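Local coordinates for protein endoglucanase (Clostridium thermocellum, PDB 2YIK) that probably hydrolyses beta-1,4-glucosidic bonds in cellulose, as a glycoside hydrolase of family 9, at residues A[288-293]-A[330-335]; A[294-299]-A[344-349]; A[435-440]-A[444-449]; A[465-470]-A[487-492]. All blocks are in the same frame, centred on the assembly; numbering follows the deposited sequence.

The four contacts form two pairs on opposite sides of the chain's centre, with about 39 Å between the centres of contacts 1 and 3. Contacts 1 and 2 adjoin: Tyr-290 OH lies 2.8 Å from Glu-296 OE2, a probable hydrogen bond, and one calcium site draws on both, through Asn-333 of contact 1 and Glu-344 of contact 2. Contacts 3 and 4 meet where Asp-487 OD2 comes 2.8 Å from Lys-448 N and its OD1 2.9 Å from Tyr-449 N. This second pair lies by the predicted active-site His-451, whose side chain is about 5 Å from that of Thr-489 and about 10 Å from that of Val-440.

Contact 1. Residues A[288-293]-A[330-335]; sequences WLYLAT and AEINDL
Ile-332 on helix 322-336 pushes its branched side chain between Tyr-290 and Leu-291 of helix 279-293, and the contact is built round that wedge. The two segments run in nearly the same direction, their axes 29° apart and 10.4 Å at closest approach.

The apolar touches come first. The CG2 methyl of Ile-332 meets the CD2-CE2 part of the tyrosine ring, 3.6 Å from Tyr-290 CE2, while Ile-332 CD1 approaches Tyr-290 CD2 at 3.9 Å. The other flank of the wedge is CG1 of Ile-332, which lies 3.6 Å from Leu-291 CD1. That leucine methyl also touches Leu-335 CD2 at 3.9 Å, the two leucines crossing at about a right angle. With chi1 at 178°, Tyr-290 holds CG trans to its own nitrogen, which brings CD2 and CE2 of the ring against Ile-332.

The polar bonds stay within a helix or lead outside the pair. Thr-293 OG1 donates to Leu-289 O at 2.7 Å, and Thr-293 N reaches that same oxygen from the other face of its plane, closing the end of helix 279-293. Phe-343 of helix 342-350 touches both Tyr-290 and Ile-332. Between the two segments, then, cohesion rests on largely buried hydrocarbon, with Leu-335 at the exposed margin, and on an aromatic ring whose hydroxyl finds its partner, Glu-296 on helix 296-305, beyond the interface.

Contact 2. Residues A[294-299]-A[344-349]; sequences QNEHYL and EDRYKR. With CA (calcium ion), chain B.
Arg-346 meets Glu-296 end-on in a salt bridge, both terminal nitrogens hydrogen-bonding to a single carboxylate oxygen. Glu-296 OE1 lies 2.7 Å from Arg-346 NH2 and 2.7 Å from Arg-346 NH1, in the guanidinium plane, and the bonds are bent, near 138°. The two flat groups are far from coplanar: carboxylate and guanidinium are turned 61° from each other, and NH1 approaches OE1 from above the carboxylate plane. A bend at chi3 (63°) turns the far end of the arginine across the glutamate. NH2 has a second acidic partner in Asp-300, while Glu-296 OE2 bonds to the hydroxyl of Tyr-290 on helix 279-293. The Leu-299 and Arg-346 side chains cross at about a right angle, Leu-299 CD2 lying 3.8 Å from Arg-346 NH1.

The salt bridge joins the start of helix 296-305 to helix 342-350, in a domain of the (alpha/alpha)6-barrel type known for family 9. Asn-295 is the N-cap there: its OD1 accepts from His-297 N at 3.0 Å.

Two residues before the arginine, Glu-344 holds a calcium ion with both oxygens, OE1 and OE2 each 2.7 Å from the metal. A water binds the ion too, and Asn-333, Asp-337 and Ser-340 complete the site.

Contact 3. Residues A[435-440]-A[444-449]; sequences NRCYVV and SNSVKY
Val-447 lies against the backbone and side chains of Arg-436 to Val-440, and its short branches touch four of them. Its CB lies beyond the oxygen of Cys-437, 4.2 Å from Cys-437 O. From there CG1, opposite the carbonyl carbon at chi1 -72°, runs to the aliphatic part of the arginine, 3.4 Å from Arg-436 CD, and comes within 4.2 Å of Tyr-438 CD1. The second methyl, CG2, turns the other way and packs on Val-440 CG1 at 4.1 Å. Arg-436 CG, for its part, lies over one face of the Tyr-438 ring, toward the rim, so methylene, methyl and ring share one patch; His-485 meets that ring edge-to-face.

Two backbone bonds tie the segments together on either side of Ser-446. Cys-437 N gives a nearly straight bond (176°) to Asn-445 O at 3.0 Å, and Val-447 N donates to Cys-437 O at 2.9 Å. Cys-437 O also receives a CA-H contact from Ser-446. The hydroxyl of Ser-446 accepts from Ser-443 N and lies close to Val-439 O and to the cysteine sulfur. Further along, Lys-448 NZ folds back over its own segment to donate to Ser-444 O at 2.7 Å and to Ser-446 O.

With Cys-437 bonded to the residues before and after Ser-446, the pattern is that of a single parallel beta bridge, set in the irregular loop between helices 416-428 and 453-456 that leads directly to the predicted active-site His-451.

Contact 4. Residues A[465-470]-A[487-492]; sequences SPHKYV and DRTNDY
Thr-489 receives the imidazole of His-467 at its hydroxyl, the one direct touch between these two loops. Segment 487-492 begins a little earlier, with Asp-487, whose carboxylate faces the backbone of the neighbouring loop 444-449. Arg-488 comes next and reaches forward along its own segment: its NE donates to Asn-490 OD1 at 3.2 Å, across a type I beta turn that runs from Arg-488 to Asp-491.

Thr-489 occupies the second place in that turn. With OG1 opposite its carbonyl carbon (chi1 -60°), it meets His-467 NE2 at 2.5 Å, shorter than usual and of doubtful exact length, within 2° of the ring plane and at the ring's edge, with an N-H...O angle of 163°. The same hydroxyl donates to a water 2.9 Å from Thr-489 OG1, and that water donates in turn to Ser-465 O. The turn is closed by Asp-491 N bonding to Arg-488 O, after which Asp-491 centres an inverse gamma turn.

The modelled directions are consistent with a chain from His-467 NE2 through Thr-489 OG1 and the water to Ser-465 O. It ties His-467 to Thr-489, whose side chain is about 5 Å from that of the predicted active-site His-451.

Contact 1. Residues A[288-293]-A[330-335]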
# COMPACT_ATOMS: atom_id res chain seq x y z
N TRP A 288 5.37 -0.67 14.05
CA TRP A 288 6.50 -1.07 13.22
C TRP A 288 7.82 -0.51 13.74
O TRP A 288 8.86 -1.16 13.65
CB TRP A 288 6.30 -0.63 11.77
CG TRP A 288 5.40 -1.54 11.00
CD1 TRP A 288 4.09 -1.33 10.67
CD2 TRP A 288 5.74 -2.84 10.49
NE1 TRP A 288 3.60 -2.41 9.97
CE2 TRP A 288 4.59 -3.34 9.84
CE3 TRP A 288 6.91 -3.61 10.50
CZ2 TRP A 288 4.58 -4.60 9.22
CZ3 TRP A 288 6.90 -4.86 9.88
CH2 TRP A 288 5.74 -5.34 9.25
N LEU A 289 7.77 0.71 14.28
CA LEU A 289 8.97 1.32 14.82
C LEU A 289 9.43 0.60 16.09
O LEU A 289 10.63 0.55 16.37
CB LEU A 289 8.75 2.81 15.08
CG LEU A 289 8.87 3.66 13.81
CD1 LEU A 289 8.27 5.03 14.03
CD2 LEU A 289 10.34 3.77 13.40
N TYR A 290 8.49 0.04 16.85
CA TYR A 290 8.90 -0.67 18.05
C TYR A 290 9.55 -1.97 17.60
O TYR A 290 10.57 -2.39 18.14
CB TYR A 290 7.71 -1.01 18.96
CG TYR A 290 8.14 -1.79 20.19
CD1 TYR A 290 8.71 -1.15 21.29
CD2 TYR A 290 8.03 -3.18 20.22
CE1 TYR A 290 9.18 -1.88 22.40
CE2 TYR A 290 8.49 -3.92 21.32
CZ TYR A 290 9.06 -3.26 22.40
OH TYR A 290 9.50 -4.00 23.47
N LEU A 291 8.97 -2.58 16.57
CA LEU A 291 9.49 -3.83 16.02
C LEU A 291 10.92 -3.60 15.52
O LEU A 291 11.79 -4.45 15.69
CB LEU A 291 8.58 -4.29 14.87
CG LEU A 291 8.47 -5.78 14.53
CD1 LEU A 291 8.22 -6.60 15.79
CD2 LEU A 291 7.33 -5.99 13.52
N ALA A 292 11.16 -2.43 14.94
CA ALA A 292 12.47 -2.09 14.40
C ALA A 292 13.51 -1.66 15.42
O ALA A 292 14.69 -1.93 15.27
CB ALA A 292 12.32 -0.98 13.34
N THR A 293 13.06 -1.00 16.49
CA THR A 293 14.00 -0.46 17.49
C THR A 293 14.00 -0.97 18.93
O THR A 293 15.02 -0.85 19.64
CB THR A 293 13.80 1.10 17.65
OG1 THR A 293 12.46 1.38 18.10
CG2 THR A 293 14.03 1.82 16.33
N ALA A 330 0.26 -7.77 17.92
CA ALA A 330 0.15 -9.14 18.40
C ALA A 330 1.47 -9.88 18.20
O ALA A 330 1.89 -10.66 19.05
CB ALA A 330 -0.98 -9.86 17.68
N GLU A 331 2.13 -9.64 17.06
CA GLU A 331 3.41 -10.29 16.79
C GLU A 331 4.45 -9.76 17.78
O GLU A 331 5.32 -10.49 18.21
CB GLU A 331 3.86 -10.02 15.34
CG GLU A 331 2.93 -10.64 14.31
CD GLU A 331 3.33 -10.35 12.86
OE1 GLU A 331 4.50 -10.00 12.60
OE2 GLU A 331 2.46 -10.50 11.98
N ILE A 332 4.34 -8.48 18.13
CA ILE A 332 5.25 -7.86 19.08
C ILE A 332 5.07 -8.54 20.44
O ILE A 332 6.04 -8.85 21.13
CB ILE A 332 4.96 -6.35 19.19
CG1 ILE A 332 5.57 -5.62 17.99
CG2 ILE A 332 5.47 -5.79 20.52
CD1 ILE A 332 5.13 -4.19 17.85
N ASN A 333 3.81 -8.79 20.80
CA ASN A 333 3.52 -9.43 22.06
C ASN A 333 4.05 -10.86 22.09
O ASN A 333 4.58 -11.30 23.11
CB ASN A 333 2.02 -9.46 22.32
CG ASN A 333 1.68 -10.19 23.60
OD1 ASN A 333 1.13 -11.29 23.59
ND2 ASN A 333 2.05 -9.58 24.71
N ASP A 334 3.89 -11.58 20.98
CA ASP A 334 4.36 -12.96 20.89
C ASP A 334 5.88 -13.03 21.01
O ASP A 334 6.42 -13.91 21.67
CB ASP A 334 3.95 -13.60 19.56
CG ASP A 334 2.46 -13.94 19.50
OD1 ASP A 334 1.80 -13.97 20.56
OD2 ASP A 334 1.97 -14.21 18.38
N LEU A 335 6.54 -12.08 20.36
CA LEU A 335 7.99 -11.99 20.33
C LEU A 335 8.66 -11.62 21.66
O LEU A 335 9.65 -12.24 22.07
CB LEU A 335 8.38 -10.93 19.30
CG LEU A 335 9.28 -11.21 18.09
CD1 LEU A 335 9.11 -12.63 17.58
CD2 LEU A 335 8.92 -10.19 17.01

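Contact 2. Residues A[294-299]-A[344-349]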
# COMPACT_ATOMS: atom_id res chain seq x y z
N GLN A 294 12.89 -1.59 19.33
CA GLN A 294 12.55 -2.04 20.69
C GLN A 294 12.63 -0.88 21.72
O GLN A 294 12.76 -1.08 22.94
CB GLN A 294 13.31 -3.36 21.13
CG GLN A 294 12.96 -4.53 20.17
CD GLN A 294 14.08 -4.80 19.20
OE1 GLN A 294 15.00 -5.59 19.50
NE2 GLN A 294 14.07 -4.11 18.06
N ASN A 295 12.45 0.34 21.21
CA ASN A 295 12.38 1.56 22.02
C ASN A 295 10.92 1.61 22.58
O ASN A 295 9.93 1.82 21.83
CB ASN A 295 12.63 2.82 21.15
CG ASN A 295 12.66 4.13 21.97
OD1 ASN A 295 12.09 4.24 23.08
ND2 ASN A 295 13.30 5.15 21.40
N GLU A 296 10.82 1.42 23.89
CA GLU A 296 9.54 1.40 24.55
C GLU A 296 8.64 2.60 24.28
O GLU A 296 7.42 2.49 24.40
CB GLU A 296 9.74 1.23 26.05
CG GLU A 296 10.27 -0.14 26.47
CD GLU A 296 9.37 -1.29 26.03
OE1 GLU A 296 8.13 -1.12 26.04
OE2 GLU A 296 9.90 -2.38 25.68
N HIS A 297 9.23 3.73 23.93
CA HIS A 297 8.46 4.93 23.66
C HIS A 297 7.44 4.71 22.54
O HIS A 297 6.31 5.20 22.61
CB HIS A 297 9.40 6.07 23.26
CG HIS A 297 8.70 7.29 22.75
ND1 HIS A 297 7.92 8.10 23.56
CD2 HIS A 297 8.62 7.82 21.51
CE1 HIS A 297 7.40 9.07 22.83
NE2 HIS A 297 7.80 8.92 21.59
N TYR A 298 7.84 3.97 21.51
CA TYR A 298 6.95 3.70 20.40
C TYR A 298 5.79 2.82 20.81
O TYR A 298 4.66 3.04 20.39
CB TYR A 298 7.73 3.04 19.25
CG TYR A 298 8.73 3.98 18.64
CD1 TYR A 298 8.32 5.20 18.09
CD2 TYR A 298 10.09 3.67 18.62
CE1 TYR A 298 9.23 6.09 17.54
CE2 TYR A 298 11.02 4.55 18.07
CZ TYR A 298 10.58 5.76 17.53
OH TYR A 298 11.50 6.63 16.99
N LEU A 299 6.06 1.82 21.65
CA LEU A 299 4.99 0.95 22.10
C LEU A 299 4.03 1.76 22.96
O LEU A 299 2.81 1.53 22.92
CB LEU A 299 5.55 -0.23 22.90
CG LEU A 299 4.54 -1.36 23.13
CD1 LEU A 299 4.11 -1.97 21.79
CD2 LEU A 299 5.19 -2.42 24.02
N GLU A 344 -0.20 -6.34 27.96
CA GLU A 344 -1.65 -6.21 28.07
C GLU A 344 -2.04 -5.21 29.16
O GLU A 344 -2.90 -4.35 28.95
CB GLU A 344 -2.31 -7.56 28.38
CG GLU A 344 -2.27 -8.57 27.24
CD GLU A 344 -0.94 -9.27 27.16
OE1 GLU A 344 -0.01 -8.88 27.90
OE2 GLU A 344 -0.82 -10.21 26.35
N ASP A 345 -1.41 -5.33 30.32
CA ASP A 345 -1.72 -4.43 31.42
C ASP A 345 -1.25 -3.01 31.15
O ASP A 345 -1.88 -2.05 31.60
CB ASP A 345 -1.13 -4.96 32.73
CG ASP A 345 -1.81 -6.24 33.18
OD1 ASP A 345 -2.93 -6.51 32.69
OD2 ASP A 345 -1.23 -6.96 34.02
N ARG A 346 -0.15 -2.86 30.42
CA ARG A 346 0.36 -1.54 30.07
C ARG A 346 -0.63 -0.90 29.10
O ARG A 346 -0.94 0.29 29.19
CB ARG A 346 1.74 -1.63 29.41
CG ARG A 346 2.92 -1.71 30.39
CD ARG A 346 4.24 -1.99 29.65
NE ARG A 346 4.61 -0.94 28.70
CZ ARG A 346 5.57 -1.06 27.78
NH1 ARG A 346 6.25 -2.19 27.68
NH2 ARG A 346 5.85 -0.05 26.96
N TYR A 347 -1.14 -1.70 28.16
CA TYR A 347 -2.10 -1.19 27.20
C TYR A 347 -3.40 -0.74 27.90
O TYR A 347 -3.96 0.31 27.57
CB TYR A 347 -2.42 -2.23 26.13
CG TYR A 347 -3.59 -1.79 25.26
CD1 TYR A 347 -3.55 -0.60 24.54
CD2 TYR A 347 -4.77 -2.53 25.24
CE1 TYR A 347 -4.65 -0.14 23.83
CE2 TYR A 347 -5.89 -2.09 24.53
CZ TYR A 347 -5.82 -0.89 23.83
OH TYR A 347 -6.93 -0.44 23.15
N LYS A 348 -3.87 -1.53 28.86
CA LYS A 348 -5.09 -1.16 29.58
C LYS A 348 -4.89 0.16 30.31
O LYS A 348 -5.77 1.03 30.28
CB LYS A 348 -5.48 -2.25 30.57
CG LYS A 348 -5.96 -3.53 29.92
CD LYS A 348 -6.29 -4.58 30.96
CE LYS A 348 -5.51 -5.85 30.71
NZ LYS A 348 -5.88 -6.95 31.63
N ARG A 349 -3.74 0.32 30.96
CA ARG A 349 -3.45 1.56 31.68
C ARG A 349 -3.40 2.73 30.71
O ARG A 349 -3.90 3.81 31.00
CB ARG A 349 -2.11 1.45 32.44
CG ARG A 349 -2.21 0.80 33.82
CD ARG A 349 -0.90 0.93 34.61
NE ARG A 349 0.16 0.08 34.08
CZ ARG A 349 0.28 -1.22 34.35
NH1 ARG A 349 -0.58 -1.82 35.17
NH2 ARG A 349 1.27 -1.92 33.81
CA CA B . 1.75 -10.65 26.98
O HOH W 1 0.81 -12.97 26.16

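Contact 3. Residues A[435-440]-A[444-449]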
# COMPACT_ATOMS: atom_id res chain seq x y z
N ASN A 435 -16.57 -17.92 -14.84
CA ASN A 435 -15.31 -18.59 -15.13
C ASN A 435 -14.34 -17.48 -15.52
O ASN A 435 -13.51 -17.63 -16.43
CB ASN A 435 -15.43 -19.61 -16.26
CG ASN A 435 -14.20 -20.49 -16.37
OD1 ASN A 435 -13.52 -20.75 -15.37
ND2 ASN A 435 -13.90 -20.96 -17.57
N ARG A 436 -14.45 -16.36 -14.82
CA ARG A 436 -13.62 -15.20 -15.11
C ARG A 436 -12.47 -14.98 -14.14
O ARG A 436 -12.66 -14.99 -12.92
CB ARG A 436 -14.48 -13.94 -15.16
CG ARG A 436 -13.74 -12.79 -15.80
CD ARG A 436 -14.41 -11.45 -15.62
NE ARG A 436 -15.68 -11.30 -16.33
CZ ARG A 436 -15.92 -11.71 -17.57
NH1 ARG A 436 -14.97 -12.34 -18.25
NH2 ARG A 436 -17.10 -11.48 -18.13
N CYS A 437 -11.28 -14.79 -14.70
CA CYS A 437 -10.10 -14.52 -13.89
C CYS A 437 -10.01 -13.01 -13.78
O CYS A 437 -9.95 -12.31 -14.80
CB CYS A 437 -8.84 -15.08 -14.54
SG CYS A 437 -7.33 -14.75 -13.57
N TYR A 438 -9.99 -12.50 -12.56
CA TYR A 438 -9.95 -11.07 -12.32
C TYR A 438 -8.55 -10.44 -12.24
O TYR A 438 -8.40 -9.27 -11.89
CB TYR A 438 -10.78 -10.77 -11.08
CG TYR A 438 -12.26 -11.00 -11.32
CD1 TYR A 438 -13.02 -10.05 -12.01
CD2 TYR A 438 -12.89 -12.18 -10.91
CE1 TYR A 438 -14.37 -10.27 -12.29
CE2 TYR A 438 -14.24 -12.41 -11.18
CZ TYR A 438 -14.97 -11.45 -11.87
OH TYR A 438 -16.31 -11.66 -12.14
N VAL A 439 -7.53 -11.24 -12.56
CA VAL A 439 -6.14 -10.79 -12.58
C VAL A 439 -5.83 -10.72 -14.08
O VAL A 439 -5.79 -11.76 -14.74
CB VAL A 439 -5.23 -11.84 -11.91
CG1 VAL A 439 -3.78 -11.40 -11.96
CG2 VAL A 439 -5.68 -12.05 -10.47
N VAL A 440 -5.63 -9.53 -14.63
CA VAL A 440 -5.40 -9.48 -16.07
C VAL A 440 -4.09 -10.12 -16.55
O VAL A 440 -3.05 -10.03 -15.90
CB VAL A 440 -5.57 -8.02 -16.65
CG1 VAL A 440 -5.76 -7.02 -15.53
CG2 VAL A 440 -4.42 -7.65 -17.55
N SER A 444 -6.23 -17.27 -20.16
CA SER A 444 -7.00 -16.91 -21.35
C SER A 444 -8.37 -16.37 -20.94
O SER A 444 -8.99 -15.61 -21.69
CB SER A 444 -7.17 -18.11 -22.29
OG SER A 444 -7.69 -19.25 -21.61
N ASN A 445 -8.84 -16.74 -19.75
CA ASN A 445 -10.14 -16.27 -19.29
C ASN A 445 -10.08 -15.05 -18.36
O ASN A 445 -11.03 -14.78 -17.64
CB ASN A 445 -10.91 -17.40 -18.59
CG ASN A 445 -10.18 -17.96 -17.39
OD1 ASN A 445 -10.80 -18.31 -16.38
ND2 ASN A 445 -8.86 -18.06 -17.50
N SER A 446 -8.96 -14.32 -18.39
CA SER A 446 -8.79 -13.13 -17.55
C SER A 446 -9.46 -11.90 -18.17
O SER A 446 -9.68 -11.84 -19.38
CB SER A 446 -7.30 -12.81 -17.39
OG SER A 446 -6.61 -13.84 -16.71
N VAL A 447 -9.79 -10.91 -17.34
CA VAL A 447 -10.38 -9.68 -17.85
C VAL A 447 -9.32 -9.08 -18.78
O VAL A 447 -8.11 -9.22 -18.53
CB VAL A 447 -10.71 -8.68 -16.72
CG1 VAL A 447 -11.90 -9.19 -15.92
CG2 VAL A 447 -9.53 -8.51 -15.80
N LYS A 448 -9.76 -8.41 -19.84
CA LYS A 448 -8.83 -7.85 -20.81
C LYS A 448 -8.89 -6.35 -21.02
O LYS A 448 -8.05 -5.79 -21.72
CB LYS A 448 -9.03 -8.55 -22.16
CG LYS A 448 -8.80 -10.05 -22.09
CD LYS A 448 -9.48 -10.79 -23.22
CE LYS A 448 -9.08 -12.27 -23.24
NZ LYS A 448 -9.50 -13.01 -22.01
N TYR A 449 -9.85 -5.68 -20.39
CA TYR A 449 -9.99 -4.24 -20.57
C TYR A 449 -9.89 -3.39 -19.30
O TYR A 449 -10.80 -2.62 -19.00
CB TYR A 449 -11.32 -3.94 -21.26
CG TYR A 449 -11.44 -4.54 -22.63
CD1 TYR A 449 -11.82 -5.87 -22.80
CD2 TYR A 449 -11.14 -3.79 -23.77
CE1 TYR A 449 -11.89 -6.44 -24.06
CE2 TYR A 449 -11.21 -4.35 -25.04
CZ TYR A 449 -11.58 -5.68 -25.18
OH TYR A 449 -11.63 -6.23 -26.44

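Contact 4. Residues A[465-470]-A[487-492]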
# COMPACT_ATOMS: atom_id res chain seq x y z
N SER A 465 -11.71 -0.58 -28.39
CA SER A 465 -10.69 -1.41 -29.01
C SER A 465 -9.84 -2.16 -28.00
O SER A 465 -9.76 -1.77 -26.83
CB SER A 465 -9.78 -0.54 -29.86
OG SER A 465 -10.55 0.37 -30.61
N PRO A 466 -9.18 -3.24 -28.44
CA PRO A 466 -8.32 -4.03 -27.56
C PRO A 466 -7.22 -3.10 -27.05
O PRO A 466 -6.88 -2.11 -27.70
CB PRO A 466 -7.74 -5.10 -28.48
CG PRO A 466 -8.82 -5.29 -29.51
CD PRO A 466 -9.27 -3.87 -29.78
N HIS A 467 -6.67 -3.42 -25.89
CA HIS A 467 -5.60 -2.60 -25.33
C HIS A 467 -4.34 -2.90 -26.12
O HIS A 467 -4.16 -4.00 -26.63
CB HIS A 467 -5.38 -2.93 -23.85
CG HIS A 467 -6.45 -2.38 -22.96
ND1 HIS A 467 -6.35 -2.39 -21.58
CD2 HIS A 467 -7.64 -1.80 -23.24
CE1 HIS A 467 -7.43 -1.84 -21.06
NE2 HIS A 467 -8.23 -1.47 -22.05
N LYS A 468 -3.46 -1.91 -26.24
CA LYS A 468 -2.23 -2.10 -26.98
C LYS A 468 -1.26 -2.97 -26.17
O LYS A 468 -0.46 -3.73 -26.73
CB LYS A 468 -1.62 -0.73 -27.31
CG LYS A 468 -0.34 -0.77 -28.15
CD LYS A 468 -0.50 -1.69 -29.37
CE LYS A 468 0.86 -2.24 -29.83
NZ LYS A 468 0.91 -3.74 -29.67
N TYR A 469 -1.37 -2.89 -24.84
CA TYR A 469 -0.50 -3.65 -23.95
C TYR A 469 -1.25 -4.39 -22.85
O TYR A 469 -2.27 -3.92 -22.35
CB TYR A 469 0.52 -2.70 -23.31
CG TYR A 469 1.21 -1.83 -24.32
CD1 TYR A 469 2.15 -2.36 -25.21
CD2 TYR A 469 0.92 -0.47 -24.40
CE1 TYR A 469 2.78 -1.55 -26.16
CE2 TYR A 469 1.54 0.35 -25.35
CZ TYR A 469 2.46 -0.20 -26.22
OH TYR A 469 3.07 0.61 -27.16
N VAL A 470 -0.72 -5.54 -22.46
CA VAL A 470 -1.33 -6.36 -21.42
C VAL A 470 -0.81 -5.95 -20.04
O VAL A 470 0.39 -6.08 -19.75
CB VAL A 470 -1.02 -7.86 -21.65
CG1 VAL A 470 -1.71 -8.70 -20.57
CG2 VAL A 470 -1.50 -8.28 -23.04
N ASP A 487 -16.50 -6.22 -18.49
CA ASP A 487 -15.10 -6.05 -18.87
C ASP A 487 -14.90 -5.03 -19.99
O ASP A 487 -14.72 -5.39 -21.15
CB ASP A 487 -14.52 -7.43 -19.26
CG ASP A 487 -13.03 -7.39 -19.50
OD1 ASP A 487 -12.38 -6.40 -19.11
OD2 ASP A 487 -12.51 -8.37 -20.08
N ARG A 488 -14.93 -3.75 -19.63
CA ARG A 488 -14.73 -2.65 -20.57
C ARG A 488 -13.78 -1.61 -19.97
O ARG A 488 -13.78 -1.38 -18.76
CB ARG A 488 -16.06 -1.97 -20.89
CG ARG A 488 -16.95 -2.72 -21.87
CD ARG A 488 -18.18 -1.87 -22.19
NE ARG A 488 -17.80 -0.60 -22.81
CZ ARG A 488 -17.48 -0.44 -24.10
NH1 ARG A 488 -17.50 -1.49 -24.92
NH2 ARG A 488 -17.13 0.76 -24.55
N THR A 489 -12.99 -0.98 -20.83
CA THR A 489 -12.04 0.03 -20.38
C THR A 489 -12.74 1.17 -19.62
O THR A 489 -12.19 1.70 -18.66
CB THR A 489 -11.26 0.60 -21.58
OG1 THR A 489 -10.53 -0.45 -22.23
CG2 THR A 489 -10.27 1.68 -21.13
N ASN A 490 -13.96 1.53 -20.03
CA ASN A 490 -14.65 2.61 -19.34
C ASN A 490 -15.47 2.20 -18.12
O ASN A 490 -16.17 3.03 -17.54
CB ASN A 490 -15.52 3.42 -20.31
CG ASN A 490 -16.65 2.59 -20.91
OD1 ASN A 490 -16.87 1.45 -20.53
ND2 ASN A 490 -17.37 3.19 -21.86
N ASP A 491 -15.40 0.92 -17.72
CA ASP A 491 -16.11 0.47 -16.53
C ASP A 491 -15.16 0.81 -15.39
O ASP A 491 -14.33 -0.01 -14.98
CB ASP A 491 -16.37 -1.04 -16.56
CG ASP A 491 -17.03 -1.55 -15.27
OD1 ASP A 491 -17.37 -0.69 -14.42
OD2 ASP A 491 -17.20 -2.78 -15.12
N TYR A 492 -15.27 2.04 -14.87
CA TYR A 492 -14.37 2.48 -13.82
C TYR A 492 -14.64 1.95 -12.41
O TYR A 492 -13.87 2.24 -11.50
CB TYR A 492 -14.32 4.01 -13.78
CG TYR A 492 -15.65 4.66 -13.50
CD1 TYR A 492 -16.56 4.92 -14.52
CD2 TYR A 492 -16.02 4.98 -12.19
CE1 TYR A 492 -17.82 5.48 -14.25
CE2 TYR A 492 -17.26 5.54 -11.90
CZ TYR A 492 -18.16 5.79 -12.93
OH TYR A 492 -19.39 6.34 -12.63
O HOH W 2 -11.06 -0.52 -25.04